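Local coordinates for protein BPH (Thiobacillus denitrificans, PDB 5OVS) that forms a tetradecameric double ring and probably acts as a proteasome-like peptidase, at residues Ala13-Asp17 with Ala163-Val167; His35-Ile39 with Val181-Val185; Thr1-Ile5 with Val46-Gly50. One frame throughout, in Å; residues are numbered along the deposited sequence.

Interaction 1. Residues Ala13-Asp17 with Ala163-Val167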
ATOM      1  N   ALA K  13     -24.699  26.042 -34.809  1.00 31.06           N
ATOM      2  CA  ALA K  13     -23.747  25.122 -35.419  1.00 30.11           C
ATOM      3  C   ALA K  13     -23.127  24.189 -34.404  1.00 29.30           C
ATOM      4  O   ALA K  13     -23.137  24.457 -33.207  1.00 28.65           O
ATOM      5  CB  ALA K  13     -22.665  25.871 -36.158  1.00 29.97           C
ATOM      6  N   ILE K  14     -22.614  23.075 -34.909  1.00 29.19           N
ATOM      7  CA  ILE K  14     -22.016  22.045 -34.078  1.00 29.00           C
ATOM      8  C   ILE K  14     -20.914  21.377 -34.890  1.00 29.82           C
ATOM      9  O   ILE K  14     -21.079  21.144 -36.096  1.00 30.32           O
ATOM     10  CB  ILE K  14     -23.079  21.041 -33.564  1.00 28.84           C
ATOM     11  CG1 ILE K  14     -22.466  20.072 -32.554  1.00 28.00           C
ATOM     12  CG2 ILE K  14     -23.756  20.287 -34.709  1.00 29.53           C
ATOM     13  CD1 ILE K  14     -23.481  19.226 -31.821  1.00 27.67           C
ATOM     14  N   ALA K  15     -19.767  21.125 -34.254  1.00 30.13           N
ATOM     15  CA  ALA K  15     -18.634  20.523 -34.966  1.00 29.69           C
ATOM     16  C   ALA K  15     -17.895  19.482 -34.140  1.00 29.30           C
ATOM     17  O   ALA K  15     -18.116  19.348 -32.942  1.00 29.11           O
ATOM     18  CB  ALA K  15     -17.678  21.602 -35.441  1.00 29.35           C
ATOM     19  N   ALA K  16     -17.031  18.728 -34.804  1.00 29.74           N
ATOM     20  CA  ALA K  16     -16.233  17.710 -34.137  1.00 30.75           C
ATOM     21  C   ALA K  16     -15.037  17.382 -34.994  1.00 31.26           C
ATOM     22  O   ALA K  16     -15.094  17.496 -36.217  1.00 32.45           O
ATOM     23  CB  ALA K  16     -17.047  16.450 -33.875  1.00 30.68           C
ATOM     24  N   ASP K  17     -13.951  16.981 -34.349  1.00 30.94           N
ATOM     25  CA  ASP K  17     -12.827  16.425 -35.078  1.00 31.44           C
ATOM     26  C   ASP K  17     -13.212  14.989 -35.484  1.00 31.00           C
ATOM     27  O   ASP K  17     -14.309  14.533 -35.193  1.00 31.05           O
ATOM     28  CB  ASP K  17     -11.539  16.486 -34.236  1.00 31.12           C
ATOM     29  CG  ASP K  17     -11.345  15.268 -33.387  1.00 31.36           C
ATOM     30  OD1 ASP K  17     -12.042  15.109 -32.358  1.00 30.48           O
ATOM     31  OD2 ASP K  17     -10.482  14.457 -33.765  1.00 32.52           O
ATOM     32  N   ALA K 163     -17.500  27.407 -34.802  1.00 29.93           N
ATOM     33  CA  ALA K 163     -17.517  26.041 -34.265  1.00 29.82           C
ATOM     34  C   ALA K 163     -16.384  25.227 -34.854  1.00 29.92           C
ATOM     35  O   ALA K 163     -15.678  24.534 -34.137  1.00 28.86           O
ATOM     36  CB  ALA K 163     -18.844  25.367 -34.565  1.00 29.85           C
ATOM     37  N   ARG K 164     -16.208  25.337 -36.170  1.00 31.16           N
ATOM     38  CA  ARG K 164     -15.134  24.628 -36.862  1.00 31.89           C
ATOM     39  C   ARG K 164     -13.782  25.119 -36.390  1.00 31.93           C
ATOM     40  O   ARG K 164     -12.885  24.325 -36.139  1.00 32.55           O
ATOM     41  CB  ARG K 164     -15.237  24.811 -38.373  1.00 32.11           C
ATOM     42  CG  ARG K 164     -16.421  24.096 -38.998  1.00 32.26           C
ATOM     43  CD  ARG K 164     -16.543  24.477 -40.457  1.00 32.58           C
ATOM     44  NE  ARG K 164     -15.407  23.982 -41.220  1.00 32.66           N
ATOM     45  CZ  ARG K 164     -15.236  22.713 -41.595  1.00 33.07           C
ATOM     46  NH1 ARG K 164     -16.129  21.775 -41.291  1.00 32.46           N
ATOM     47  NH2 ARG K 164     -14.148  22.373 -42.273  1.00 33.61           N
ATOM     48  N   LEU K 165     -13.629  26.428 -36.282  1.00 31.84           N
ATOM     49  CA  LEU K 165     -12.352  26.977 -35.861  1.00 32.31           C
ATOM     50  C   LEU K 165     -11.963  26.413 -34.494  1.00 31.43           C
ATOM     51  O   LEU K 165     -10.794  26.166 -34.238  1.00 31.44           O
ATOM     52  CB  LEU K 165     -12.382  28.510 -35.852  1.00 32.90           C
ATOM     53  CG  LEU K 165     -11.019  29.174 -35.602  1.00 34.14           C
ATOM     54  CD1 LEU K 165     -10.051  28.883 -36.738  1.00 34.86           C
ATOM     55  CD2 LEU K 165     -11.155  30.675 -35.411  1.00 34.76           C
ATOM     56  N   GLY K 166     -12.948  26.195 -33.627  1.00 31.08           N
ATOM     57  CA  GLY K 166     -12.698  25.644 -32.307  1.00 30.38           C
ATOM     58  C   GLY K 166     -12.044  24.285 -32.375  1.00 30.09           C
ATOM     59  O   GLY K 166     -11.140  23.966 -31.613  1.00 30.33           O
ATOM     60  N   VAL K 167     -12.499  23.484 -33.315  1.00 29.83           N
ATOM     61  CA  VAL K 167     -11.976  22.150 -33.499  1.00 29.56           C
ATOM     62  C   VAL K 167     -10.552  22.196 -34.064  1.00 30.18           C
ATOM     63  O   VAL K 167      -9.721  21.374 -33.693  1.00 29.08           O
ATOM     64  CB  VAL K 167     -12.906  21.355 -34.431  1.00 29.60           C
ATOM     65  CG1 VAL K 167     -12.324  19.983 -34.752  1.00 29.87           C
ATOM     66  CG2 VAL K 167     -14.296  21.235 -33.801  1.00 29.43           C
TER
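Ala15 and Ala163 meet methyl to methyl, CB to CB at 4.0 Å, where helix 159-173 lies on one face of the sheet. The helix and the strand run almost in the same direction, at 19° over the short segments, with their axes coming within 7.2 Å. The small alanine side chains on the facing side of the strand make this close approach possible.

The surfaces interlock through a staggered row of small bumps. The methyl of Ala163 dips between those of Ala13 and Ala15, and its CB lies 4.2 Å from Ala13 CB. Ala15 in turn fits the dent between the carbonyl of Ala163 and the side chain of Val167, one helical turn on; from Ala15 CB it is 3.8 Å to Val167 CG2.

Val167 is the bulkiest bump of the helix here and reaches both Ala15 and the backbone at Asp17. With CG1 anti to its backbone N (chi1 175°), that methyl meets the chain at Asp17, 3.4 Å from Asp17 N and 3.6 Å from Asp17 CB. The other branch, CG2, sits beside Ala15. Asp17 offers only its backbone and CB here, while its carboxylate is bound by Lys37 and by the backbone N of Thr2 and Leu19.

In the wider fold, Ala15 pairs through its backbone with Thr4 of strand 3-8, and Ala16 with Gln182 of strand 182-187. Thr4 OG1 bonds to the carbonyl of Ala163, tying the neighbouring strand to the helix, whereas Ile14 turns the other way, onto Tyr45 and Ala47 of strand 44-48.

Interaction 2. Residues His35-Ile39 with Val181-Val185; sequences HEKII and VQSFV
In the layered alpha-beta-beta-alpha sandwich of the N-terminal nucleophile hydrolases, to which proteasome subunits belong, Gln182 and Phe184 of strand 182-187, an outermost strand of its sheet within the chain, face Glu36 and Ile38 across the gap between the two sheets. Residues 35-37 form the approach to strand 38-41, an outermost strand of the second sheet within the chain.

Gln182 is the main bridge. Its CG stands anti to the backbone N (chi1 177°) and the chain stays extended beyond it, which carries the amide over to the opposite segment. There it crosses the Glu36 side chain at about a right angle, with amide and carboxylate planes 63° apart. The two meet along the aliphatic part of the glutamate: Glu36 CG is 3.4 Å from Gln182 CD, and Glu36 CB lies 3.6 Å from Gln182 OE1. The carboxylate itself bends back over its own segment, where OE1 sits above one face of the His35 ring, offset toward the rim.

Ile38 runs past Gln182 in the opposite direction and lies against the amide oxygen, CG1 to OE1 at 3.8 Å. Its CD1 continues to the edge of the Phe184 ring, near the ring plane and 4.2 Å from CD1 of the phenylalanine. Phe184 also stacks on Tyr45 of strand 44-48, and Ile38 packs on Ala16 and Ala47, so the apolar end of the contact merges with the interior between the sheets.

At the polar end a water takes the place of a direct bond between the segments: it accepts from Lys37 N at 2.9 Å and donates to Gln182 OE1 at 2.7 Å.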
ATOM      1  N   HIS K  35     -15.804   7.648 -39.197  1.00 34.98           N
ATOM      2  CA  HIS K  35     -14.993   8.489 -38.316  1.00 35.07           C
ATOM      3  C   HIS K  35     -15.796   9.628 -37.698  1.00 35.73           C
ATOM      4  O   HIS K  35     -15.245  10.433 -36.935  1.00 36.01           O
ATOM      5  CB  HIS K  35     -13.838   9.076 -39.113  1.00 35.18           C
ATOM      6  CG  HIS K  35     -14.262   9.705 -40.407  1.00 35.65           C
ATOM      7  ND1 HIS K  35     -14.037   9.113 -41.632  1.00 36.82           N
ATOM      8  CD2 HIS K  35     -14.918  10.858 -40.665  1.00 35.54           C
ATOM      9  CE1 HIS K  35     -14.510   9.891 -42.588  1.00 36.29           C
ATOM     10  NE2 HIS K  35     -15.052  10.954 -42.027  1.00 35.83           N
ATOM     11  N   GLU K  36     -17.084   9.695 -38.025  1.00 35.60           N
ATOM     12  CA  GLU K  36     -17.948  10.776 -37.561  1.00 36.39           C
ATOM     13  C   GLU K  36     -18.240  10.613 -36.081  1.00 34.70           C
ATOM     14  O   GLU K  36     -18.546   9.523 -35.631  1.00 35.98           O
ATOM     15  CB  GLU K  36     -19.278  10.803 -38.349  1.00 39.12           C
ATOM     16  CG  GLU K  36     -19.232  11.516 -39.709  1.00 41.32           C
ATOM     17  CD  GLU K  36     -19.051  10.617 -40.934  1.00 44.61           C
ATOM     18  OE1 GLU K  36     -18.662   9.429 -40.806  1.00 47.24           O
ATOM     19  OE2 GLU K  36     -19.308  11.116 -42.057  1.00 46.46           O
ATOM     20  N   LYS K  37     -18.143  11.710 -35.329  1.00 33.54           N
ATOM     21  CA  LYS K  37     -18.419  11.711 -33.899  1.00 31.40           C
ATOM     22  C   LYS K  37     -19.748  12.394 -33.564  1.00 31.62           C
ATOM     23  O   LYS K  37     -20.046  12.637 -32.393  1.00 32.27           O
ATOM     24  CB  LYS K  37     -17.266  12.376 -33.143  1.00 30.10           C
ATOM     25  CG  LYS K  37     -15.911  11.730 -33.388  1.00 29.02           C
ATOM     26  CD  LYS K  37     -14.843  12.349 -32.495  1.00 28.46           C
ATOM     27  CE  LYS K  37     -13.457  11.775 -32.753  1.00 28.15           C
ATOM     28  NZ  LYS K  37     -12.382  12.405 -31.921  1.00 28.00           N
ATOM     29  N   ILE K  38     -20.555  12.679 -34.581  1.00 32.13           N
ATOM     30  CA  ILE K  38     -21.838  13.340 -34.381  1.00 33.20           C
ATOM     31  C   ILE K  38     -22.958  12.482 -34.968  1.00 33.61           C
ATOM     32  O   ILE K  38     -22.866  12.032 -36.101  1.00 33.30           O
ATOM     33  CB  ILE K  38     -21.867  14.737 -35.061  1.00 33.67           C
ATOM     34  CG1 ILE K  38     -20.737  15.624 -34.546  1.00 33.67           C
ATOM     35  CG2 ILE K  38     -23.205  15.432 -34.846  1.00 34.00           C
ATOM     36  CD1 ILE K  38     -20.590  16.923 -35.305  1.00 34.27           C
ATOM     37  N   ILE K  39     -24.031  12.289 -34.209  1.00 34.08           N
ATOM     38  CA  ILE K  39     -25.196  11.533 -34.700  1.00 34.69           C
ATOM     39  C   ILE K  39     -26.453  12.380 -34.683  1.00 35.91           C
ATOM     40  O   ILE K  39     -26.583  13.309 -33.893  1.00 35.23           O
ATOM     41  CB  ILE K  39     -25.458  10.232 -33.883  1.00 33.78           C
ATOM     42  CG1 ILE K  39     -25.722  10.542 -32.403  1.00 33.49           C
ATOM     43  CG2 ILE K  39     -24.298   9.267 -34.042  1.00 33.37           C
ATOM     44  CD1 ILE K  39     -25.979   9.328 -31.535  1.00 33.43           C
ATOM     45  N   VAL K 181     -12.322  18.368 -39.865  1.00 35.36           N
ATOM     46  CA  VAL K 181     -13.435  18.746 -39.027  1.00 35.64           C
ATOM     47  C   VAL K 181     -14.762  18.456 -39.738  1.00 36.06           C
ATOM     48  O   VAL K 181     -14.923  18.739 -40.917  1.00 35.19           O
ATOM     49  CB  VAL K 181     -13.382  20.255 -38.734  1.00 36.12           C
ATOM     50  CG1 VAL K 181     -14.456  20.647 -37.724  1.00 35.00           C
ATOM     51  CG2 VAL K 181     -11.974  20.638 -38.266  1.00 37.02           C
ATOM     52  N   GLN K 182     -15.712  17.919 -38.994  1.00 36.82           N
ATOM     53  CA  GLN K 182     -17.065  17.713 -39.473  1.00 38.59           C
ATOM     54  C   GLN K 182     -17.946  18.750 -38.799  1.00 37.72           C
ATOM     55  O   GLN K 182     -17.705  19.101 -37.648  1.00 37.89           O
ATOM     56  CB  GLN K 182     -17.520  16.319 -39.059  1.00 40.78           C
ATOM     57  CG  GLN K 182     -18.947  15.971 -39.428  1.00 43.58           C
ATOM     58  CD  GLN K 182     -19.468  14.745 -38.690  1.00 45.62           C
ATOM     59  OE1 GLN K 182     -18.938  14.350 -37.636  1.00 46.92           O
ATOM     60  NE2 GLN K 182     -20.529  14.141 -39.230  1.00 45.98           N
ATOM     61  N   SER K 183     -18.969  19.238 -39.488  1.00 36.10           N
ATOM     62  CA  SER K 183     -19.892  20.159 -38.850  1.00 35.35           C
ATOM     63  C   SER K 183     -21.283  20.162 -39.471  1.00 36.07           C
ATOM     64  O   SER K 183     -21.482  19.709 -40.581  1.00 35.78           O
ATOM     65  CB  SER K 183     -19.331  21.570 -38.867  1.00 34.45           C
ATOM     66  OG  SER K 183     -19.203  22.055 -40.190  1.00 34.76           O
ATOM     67  N   PHE K 184     -22.238  20.687 -38.719  1.00 36.94           N
ATOM     68  CA  PHE K 184     -23.588  20.871 -39.201  1.00 39.13           C
ATOM     69  C   PHE K 184     -24.061  22.234 -38.750  1.00 39.37           C
ATOM     70  O   PHE K 184     -23.596  22.738 -37.727  1.00 40.13           O
ATOM     71  CB  PHE K 184     -24.510  19.793 -38.633  1.00 39.82           C
ATOM     72  CG  PHE K 184     -24.187  18.410 -39.116  1.00 40.66           C
ATOM     73  CD1 PHE K 184     -23.172  17.677 -38.524  1.00 39.81           C
ATOM     74  CD2 PHE K 184     -24.892  17.838 -40.169  1.00 41.20           C
ATOM     75  CE1 PHE K 184     -22.864  16.400 -38.971  1.00 40.00           C
ATOM     76  CE2 PHE K 184     -24.592  16.554 -40.607  1.00 41.15           C
ATOM     77  CZ  PHE K 184     -23.578  15.834 -40.008  1.00 40.08           C
ATOM     78  N   VAL K 185     -24.979  22.822 -39.512  1.00 38.85           N
ATOM     79  CA  VAL K 185     -25.560  24.110 -39.172  1.00 38.93           C
ATOM     80  C   VAL K 185     -27.077  24.055 -39.372  1.00 40.61           C
ATOM     81  O   VAL K 185     -27.576  23.344 -40.250  1.00 39.54           O
ATOM     82  CB  VAL K 185     -24.915  25.254 -39.998  1.00 38.95           C
ATOM     83  CG1 VAL K 185     -25.305  25.179 -41.463  1.00 39.00           C
ATOM     84  CG2 VAL K 185     -25.264  26.620 -39.414  1.00 39.23           C
TER
HETATM   85  O   HOH W   1     -16.634  13.971 -36.333  1.00 40.73           O

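Interaction 3. Residues Thr1-Ile5 with Val46-Gly50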
ATOM      1  N   THR K   1     -10.336  14.044 -28.298  1.00 31.03           N
ATOM      2  CA  THR K   1     -11.566  14.444 -29.034  1.00 31.13           C
ATOM      3  C   THR K   1     -11.855  15.920 -28.762  1.00 31.07           C
ATOM      4  O   THR K   1     -11.573  16.411 -27.683  1.00 31.84           O
ATOM      5  CB  THR K   1     -12.768  13.571 -28.620  1.00 30.73           C
ATOM      6  OG1 THR K   1     -12.614  12.256 -29.161  1.00 31.78           O
ATOM      7  CG2 THR K   1     -14.047  14.126 -29.135  1.00 31.69           C
ATOM      8  N   THR K   2     -12.386  16.624 -29.758  1.00 30.63           N
ATOM      9  CA  THR K   2     -12.954  17.945 -29.552  1.00 29.44           C
ATOM     10  C   THR K   2     -14.302  18.035 -30.244  1.00 28.86           C
ATOM     11  O   THR K   2     -14.422  17.719 -31.427  1.00 28.21           O
ATOM     12  CB  THR K   2     -12.064  19.047 -30.113  1.00 29.82           C
ATOM     13  OG1 THR K   2     -10.773  18.966 -29.498  1.00 31.29           O
ATOM     14  CG2 THR K   2     -12.670  20.419 -29.823  1.00 29.70           C
ATOM     15  N   VAL K   3     -15.304  18.470 -29.486  1.00 27.89           N
ATOM     16  CA  VAL K   3     -16.624  18.778 -30.023  1.00 27.62           C
ATOM     17  C   VAL K   3     -16.955  20.224 -29.651  1.00 27.40           C
ATOM     18  O   VAL K   3     -16.627  20.669 -28.551  1.00 28.21           O
ATOM     19  CB  VAL K   3     -17.718  17.835 -29.484  1.00 27.30           C
ATOM     20  CG1 VAL K   3     -17.566  16.439 -30.068  1.00 27.44           C
ATOM     21  CG2 VAL K   3     -17.711  17.778 -27.962  1.00 27.30           C
ATOM     22  N   THR K   4     -17.571  20.957 -30.565  1.00 26.18           N
ATOM     23  CA  THR K   4     -17.920  22.336 -30.309  1.00 26.43           C
ATOM     24  C   THR K   4     -19.375  22.620 -30.686  1.00 27.61           C
ATOM     25  O   THR K   4     -19.997  21.930 -31.521  1.00 27.43           O
ATOM     26  CB  THR K   4     -17.006  23.308 -31.070  1.00 26.02           C
ATOM     27  OG1 THR K   4     -17.113  23.056 -32.473  1.00 26.09           O
ATOM     28  CG2 THR K   4     -15.529  23.142 -30.632  1.00 25.80           C
ATOM     29  N   ILE K   5     -19.915  23.649 -30.054  1.00 27.71           N
ATOM     30  CA  ILE K   5     -21.271  24.034 -30.313  1.00 28.25           C
ATOM     31  C   ILE K   5     -21.377  25.551 -30.194  1.00 29.33           C
ATOM     32  O   ILE K   5     -20.789  26.153 -29.303  1.00 29.61           O
ATOM     33  CB  ILE K   5     -22.228  23.293 -29.367  1.00 27.68           C
ATOM     34  CG1 ILE K   5     -23.642  23.313 -29.945  1.00 27.65           C
ATOM     35  CG2 ILE K   5     -22.140  23.857 -27.957  1.00 27.11           C
ATOM     36  CD1 ILE K   5     -24.547  22.280 -29.337  1.00 27.87           C
ATOM     37  N   VAL K  46     -26.134  15.135 -31.965  1.00 33.62           N
ATOM     38  CA  VAL K  46     -25.443  14.852 -30.727  1.00 32.44           C
ATOM     39  C   VAL K  46     -23.978  14.542 -31.035  1.00 31.61           C
ATOM     40  O   VAL K  46     -23.679  13.643 -31.816  1.00 31.50           O
ATOM     41  CB  VAL K  46     -26.108  13.688 -29.967  1.00 32.38           C
ATOM     42  CG1 VAL K  46     -25.457  13.485 -28.601  1.00 31.95           C
ATOM     43  CG2 VAL K  46     -27.595  13.954 -29.808  1.00 32.82           C
ATOM     44  N   ALA K  47     -23.086  15.316 -30.424  1.00 30.58           N
ATOM     45  CA  ALA K  47     -21.649  15.180 -30.603  1.00 30.85           C
ATOM     46  C   ALA K  47     -21.089  14.557 -29.340  1.00 30.24           C
ATOM     47  O   ALA K  47     -21.354  15.042 -28.245  1.00 29.36           O
ATOM     48  CB  ALA K  47     -21.016  16.536 -30.858  1.00 30.78           C
ATOM     49  N   ILE K  48     -20.323  13.481 -29.499  1.00 30.64           N
ATOM     50  CA  ILE K  48     -20.024  12.579 -28.391  1.00 31.03           C
ATOM     51  C   ILE K  48     -18.523  12.467 -28.147  1.00 31.02           C
ATOM     52  O   ILE K  48     -17.777  12.262 -29.079  1.00 31.48           O
ATOM     53  CB  ILE K  48     -20.612  11.190 -28.667  1.00 31.53           C
ATOM     54  CG1 ILE K  48     -22.122  11.308 -28.949  1.00 32.66           C
ATOM     55  CG2 ILE K  48     -20.354  10.271 -27.486  1.00 31.93           C
ATOM     56  CD1 ILE K  48     -22.761  10.096 -29.609  1.00 33.52           C
ATOM     57  N   THR K  49     -18.093  12.633 -26.894  1.00 32.02           N
ATOM     58  CA  THR K  49     -16.680  12.482 -26.505  1.00 32.79           C
ATOM     59  C   THR K  49     -16.535  11.238 -25.628  1.00 34.02           C
ATOM     60  O   THR K  49     -17.528  10.715 -25.125  1.00 35.83           O
ATOM     61  CB  THR K  49     -16.173  13.699 -25.712  1.00 33.21           C
ATOM     62  OG1 THR K  49     -16.718  13.681 -24.387  1.00 33.96           O
ATOM     63  CG2 THR K  49     -16.577  14.987 -26.383  1.00 33.01           C
ATOM     64  N   GLY K  50     -15.305  10.772 -25.435  1.00 34.26           N
ATOM     65  CA  GLY K  50     -15.049   9.538 -24.677  1.00 34.68           C
ATOM     66  C   GLY K  50     -14.725   8.406 -25.626  1.00 34.84           C
ATOM     67  O   GLY K  50     -14.310   8.651 -26.746  1.00 34.86           O
TER
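Val3 rests on Ala47 and Thr49, its two methyls divided between them. CG1, anti to the carbonyl carbon (chi1 -71°), lies 3.5 Å from Ala47 CB, while CG2 is pressed against Thr49 CG2 at 3.4 Å, tighter than an ordinary van der Waals contact. Two residues earlier, Thr1 adds its own methyl: Thr1 CG2 lies 3.8 Å from Thr49 CG2, the two side chains crossing at a slant. Thr49 CG2 therefore touches Val3 and Thr1 at once. Ile48 O lies 4.2 Å from Thr1 CG2, at the border of this apolar patch.

Around this first shell, Val3 is flanked by Ala16 of strand 11-16, Leu112 of strand 111-115 and Tyr137 of strand 134-137. Ala47 is backed by Ile14 and Ile38. Thr49 has its hydroxyl bonded to the carbonyl O of Asp110, which probably helps keep its methyl against Val3. The facing sheets thus close on each other next to the chain terminus, with strand 3-8 in one and strand 44-48 in the other.

An N-terminal threonine is the nucleophile in proteasome beta subunits, and Thr1 probably serves likewise here. Its hydroxyl is hydrogen-bonded to Lys37 NZ, and its amino group makes a weak hydrogen bond to Ser139 OG. Asp17, which holds the backbone N of Thr2, forms a salt bridge with the same lysine.

Between the side chains the contact is methyl on methyl. Thr1 spends its methyl on packing against Thr49, and its polar groups are directed to other partners, an arrangement consistent with a firmly seated nucleophile.

Overall arrangement
All three contacts belong to one layered sandwich, and they differ with depth. Interaction 1 joins a helix to the outer face of the sheet containing strands 3-8, 11-16 and 182-187. Interactions 2 and 3 lie between that sheet and the one containing strands 38-41 and 44-48. Interactions 1 and 3 are buried and apolar, with interaction 3 nearest the centre of the chain; interaction 2, at an edge of the sandwich, is partly buried and brings in an amide and a bridging water. The three converge at Lys37, whose NZ is 2.8 Å from both Asp17 OD1 and Thr1 OG1, linking their segments around the probable active site.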